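Local coordinates for protein putative aminomethyltransferase (Leptospirillum rubarum, PDB 3TTG) that probably binds folate and resembles the aminomethyltransferase (T-protein) of the glycine cleavage system, although its own reaction is not established, at residues Ala63-Leu68 against Ser74-Phe79; Val251-Ser254 against Cys259-Gly262. All coordinates share one frame; numbering follows the deposited sequence.

Contact 1 closes along the chain before contact 2 opens, and their centres lie about 8 Å apart. Contact 1 joins the loop after helix 55-60 to strand 75-81, an outermost strand of a five-stranded antiparallel sheet. Contact 2 joins the residues just after helix 249-252 to the loop that leads into helix 263-271. The two meet chiefly at S64, with A63 and Q65 also touching Y260 and V251. S64 OG lies 2.7 Å from G252 O, and S64 O lies 2.9 Å from S254 N, both probable hydrogen bonds. The 63-68 loop therefore sits between the sheet edge and the region after helix 249-252. It ties residues far apart in sequence into one buried patch.

Contact 1 of 2, residues Ala63-Leu68 against Ser74-Phe79; sequences ASQDIL and SLSYSF
S64 and F79 grip each other through two hydrogen bonds. S64 N donates to F79 O at 2.9 Å, and F79 N donates to S64 OG at 3.1 Å. The S64 hydroxyl lies between its own backbone N and carbonyl carbon (chi1 62°), which brings OG to F79 N and near the plane of the F79 ring, at its edge. The same OG also bonds to G252 O, so it links the strand to the end of helix 249-252.

F79 O has a second donor, S78 OG. S64 N and S78 OG approach it from opposite faces of the carbonyl plane. S78 OG is used twice, because Q65 N also donates to S78 OG at 3.1 Å. A63 CB lies 3.4 Å from S78 OG.

The Q65 amide is held at both ends. Q65 NE2 donates to Y77 O at 2.9 Å, with the donor nearly in line with the C=O bond (168°). Y77 O is almost in the plane of the amide. Q65 OE1 accepts from D66 N at 3.0 Å. CG stands anti to the backbone N, and the bend at chi2 (56°) turns the amide back toward the strand. With an alanine here, Y77 O and D66 N would probably lose these partners, and a gap would be likely beside S76.

S76 OG lies 4.0 Å from Q65 CG, but its polar partner is Q70. The strand is also bonded through S76 and S78 to strand 87-96. The arrangement is a loop bonded, largely through serine and glutamine side chains, to the 77-79 end of an outermost strand of an antiparallel sheet, in the folate-binding domain of the aminomethyltransferase (T-protein) family.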
# COMPACT_ATOMS: atom_id res chain seq x y z
N ALA A 63 -15.99 -4.72 -5.02
CA ALA A 63 -14.84 -3.84 -5.03
C ALA A 63 -15.34 -2.39 -5.07
O ALA A 63 -16.34 -2.08 -5.75
CB ALA A 63 -13.98 -4.11 -6.27
N SER A 64 -14.61 -1.49 -4.43
CA SER A 64 -14.95 -0.05 -4.48
C SER A 64 -14.47 0.62 -5.78
O SER A 64 -14.93 1.70 -6.14
CB SER A 64 -14.39 0.69 -3.28
OG SER A 64 -12.98 0.62 -3.25
N GLN A 65 -13.52 -0.02 -6.49
CA GLN A 65 -12.96 0.47 -7.72
C GLN A 65 -13.79 0.01 -8.92
O GLN A 65 -14.46 -1.01 -8.87
CB GLN A 65 -11.50 -0.02 -7.85
CG GLN A 65 -10.71 0.55 -9.06
CD GLN A 65 -10.67 2.05 -9.07
OE1 GLN A 65 -11.51 2.72 -9.68
NE2 GLN A 65 -9.72 2.62 -8.37
N ASP A 66 -13.80 0.81 -9.95
CA ASP A 66 -14.40 0.47 -11.24
C ASP A 66 -13.45 -0.53 -11.98
O ASP A 66 -12.38 -0.11 -12.48
CB ASP A 66 -14.59 1.70 -12.08
CG ASP A 66 -15.39 1.42 -13.33
OD1 ASP A 66 -15.51 0.22 -13.71
OD2 ASP A 66 -15.82 2.38 -13.96
N ILE A 67 -13.81 -1.81 -11.94
CA ILE A 67 -13.09 -2.96 -12.54
C ILE A 67 -13.46 -3.11 -14.03
O ILE A 67 -12.66 -3.63 -14.76
CB ILE A 67 -13.49 -4.28 -11.72
CG1 ILE A 67 -13.06 -4.18 -10.26
CG2 ILE A 67 -12.99 -5.60 -12.34
CD1 ILE A 67 -11.71 -3.58 -10.00
N LEU A 68 -14.68 -2.72 -14.46
CA LEU A 68 -15.17 -2.86 -15.84
C LEU A 68 -14.45 -1.96 -16.82
O LEU A 68 -14.14 -2.38 -17.94
CB LEU A 68 -16.69 -2.52 -15.93
CG LEU A 68 -17.65 -3.33 -15.09
CD1 LEU A 68 -19.08 -2.73 -15.19
CD2 LEU A 68 -17.61 -4.77 -15.46
N SER A 74 -3.58 -2.93 -17.60
CA SER A 74 -3.59 -1.94 -16.56
C SER A 74 -3.70 -2.59 -15.20
O SER A 74 -4.25 -3.70 -15.02
CB SER A 74 -4.74 -0.95 -16.77
OG SER A 74 -4.36 0.34 -16.29
N LEU A 75 -3.23 -1.84 -14.21
CA LEU A 75 -3.36 -2.22 -12.83
C LEU A 75 -4.24 -1.19 -12.14
O LEU A 75 -4.07 -0.00 -12.37
CB LEU A 75 -2.00 -2.25 -12.18
CG LEU A 75 -1.91 -2.88 -10.81
CD1 LEU A 75 -1.96 -4.34 -10.91
CD2 LEU A 75 -0.62 -2.48 -10.15
N SER A 76 -5.10 -1.61 -11.24
CA SER A 76 -5.88 -0.66 -10.44
C SER A 76 -5.83 -1.05 -8.98
O SER A 76 -5.45 -2.18 -8.65
CB SER A 76 -7.31 -0.62 -10.95
OG SER A 76 -7.88 -1.84 -10.54
N TYR A 77 -5.97 -0.06 -8.10
CA TYR A 77 -6.04 -0.25 -6.69
C TYR A 77 -7.52 -0.26 -6.31
O TYR A 77 -8.32 0.50 -6.88
CB TYR A 77 -5.36 0.89 -6.00
CG TYR A 77 -5.19 0.70 -4.53
CD1 TYR A 77 -4.36 -0.28 -4.04
CD2 TYR A 77 -5.75 1.59 -3.63
CE1 TYR A 77 -4.11 -0.40 -2.68
CE2 TYR A 77 -5.53 1.48 -2.27
CZ TYR A 77 -4.73 0.47 -1.79
OH TYR A 77 -4.50 0.40 -0.44
N SER A 78 -7.87 -1.09 -5.39
CA SER A 78 -9.24 -1.12 -4.86
C SER A 78 -9.27 -1.44 -3.41
O SER A 78 -8.41 -2.17 -2.91
CB SER A 78 -10.07 -2.18 -5.58
OG SER A 78 -11.46 -2.06 -5.28
N PHE A 79 -10.35 -1.01 -2.76
CA PHE A 79 -10.75 -1.49 -1.47
C PHE A 79 -11.89 -2.49 -1.62
O PHE A 79 -12.60 -2.53 -2.63
CB PHE A 79 -11.22 -0.33 -0.56
CG PHE A 79 -10.12 0.57 -0.16
CD1 PHE A 79 -9.16 0.16 0.75
CD2 PHE A 79 -9.98 1.82 -0.74
CE1 PHE A 79 -8.10 0.99 1.08
CE2 PHE A 79 -8.90 2.63 -0.44
CZ PHE A 79 -8.00 2.24 0.51

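Contact 2 of 2, residues Val251-Ser254 against Cys259-Gly262; sequences VGVS and CYVG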
# COMPACT_ATOMS: atom_id res chain seq x y z
N VAL A 251 -7.45 7.05 -5.57
CA VAL A 251 -6.85 5.90 -6.28
C VAL A 251 -7.61 4.53 -6.10
O VAL A 251 -7.52 3.65 -6.99
CB VAL A 251 -5.35 5.79 -5.87
CG1 VAL A 251 -5.19 5.43 -4.40
CG2 VAL A 251 -4.62 4.76 -6.71
N GLY A 252 -8.39 4.40 -5.04
CA GLY A 252 -9.07 3.14 -4.69
C GLY A 252 -10.58 3.08 -4.80
O GLY A 252 -11.14 2.01 -4.61
N VAL A 253 -11.27 4.21 -5.05
CA VAL A 253 -12.75 4.24 -5.14
C VAL A 253 -13.16 4.89 -6.42
O VAL A 253 -12.57 5.91 -6.77
CB VAL A 253 -13.31 5.07 -3.93
CG1 VAL A 253 -14.82 5.26 -4.01
CG2 VAL A 253 -12.94 4.46 -2.61
N SER A 254 -14.20 4.39 -7.05
CA SER A 254 -14.85 5.09 -8.16
C SER A 254 -16.13 5.71 -7.66
O SER A 254 -16.96 4.99 -7.12
CB SER A 254 -15.16 4.20 -9.35
OG SER A 254 -16.05 4.83 -10.25
N CYS A 259 -23.74 0.07 -8.39
CA CYS A 259 -23.86 -0.54 -7.08
C CYS A 259 -22.65 -1.36 -6.63
O CYS A 259 -22.18 -2.26 -7.35
CB CYS A 259 -25.11 -1.42 -7.06
SG CYS A 259 -25.47 -2.20 -5.47
N TYR A 260 -22.22 -1.12 -5.39
CA TYR A 260 -21.21 -1.93 -4.71
C TYR A 260 -21.38 -1.79 -3.24
O TYR A 260 -21.91 -0.78 -2.73
CB TYR A 260 -19.76 -1.60 -5.18
CG TYR A 260 -19.22 -0.24 -4.79
CD1 TYR A 260 -18.60 -0.06 -3.56
CD2 TYR A 260 -19.43 0.87 -5.58
CE1 TYR A 260 -18.07 1.18 -3.20
CE2 TYR A 260 -18.89 2.10 -5.24
CZ TYR A 260 -18.23 2.26 -4.04
OH TYR A 260 -17.76 3.46 -3.61
N VAL A 261 -20.87 -2.77 -2.52
CA VAL A 261 -20.94 -2.80 -1.07
C VAL A 261 -20.23 -1.59 -0.47
O VAL A 261 -19.03 -1.37 -0.68
CB VAL A 261 -20.35 -4.13 -0.48
CG1 VAL A 261 -20.41 -4.14 1.04
CG2 VAL A 261 -21.08 -5.36 -1.04
N GLY A 262 -20.94 -0.86 0.36
CA GLY A 262 -20.39 0.34 0.97
C GLY A 262 -20.52 1.62 0.15
O GLY A 262 -20.14 2.70 0.63
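Y260, the residue after C259, meets V253 and S254 with the hydroxyl end of its ring. The Y260 CG lies between the backbone N and the carbonyl carbon (chi1 69°), and this carries the hydroxyl to V253 and S254. Y260 OH touches V253 CG1 at 3.5 Å, and the two side chains cross at about a right angle. The valine begins the loop just after helix 249-252.

The backbone S254 O lies obliquely to the ring, 4.0 Å from Y260 CE2. It is buried and has no polar partner in the model. The contact is therefore one of van der Waals packing. V266 of helix 263-271 and S64 also touch both V253 and Y260.

Next, V261 does not touch 251-254; its backbone is hydrogen-bonded to G61. G262 follows at the N-cap position of helix 263-271. Its phi is 86°, where a side chain would press on the carbonyl O of V261.

K257 to G262 fit the K-G-C-Y-x-G pattern that marks the YgfZ branch of the T-protein family. Here that signature forms the loop entering helix 263-271, with its tyrosine buried against V253 and S254.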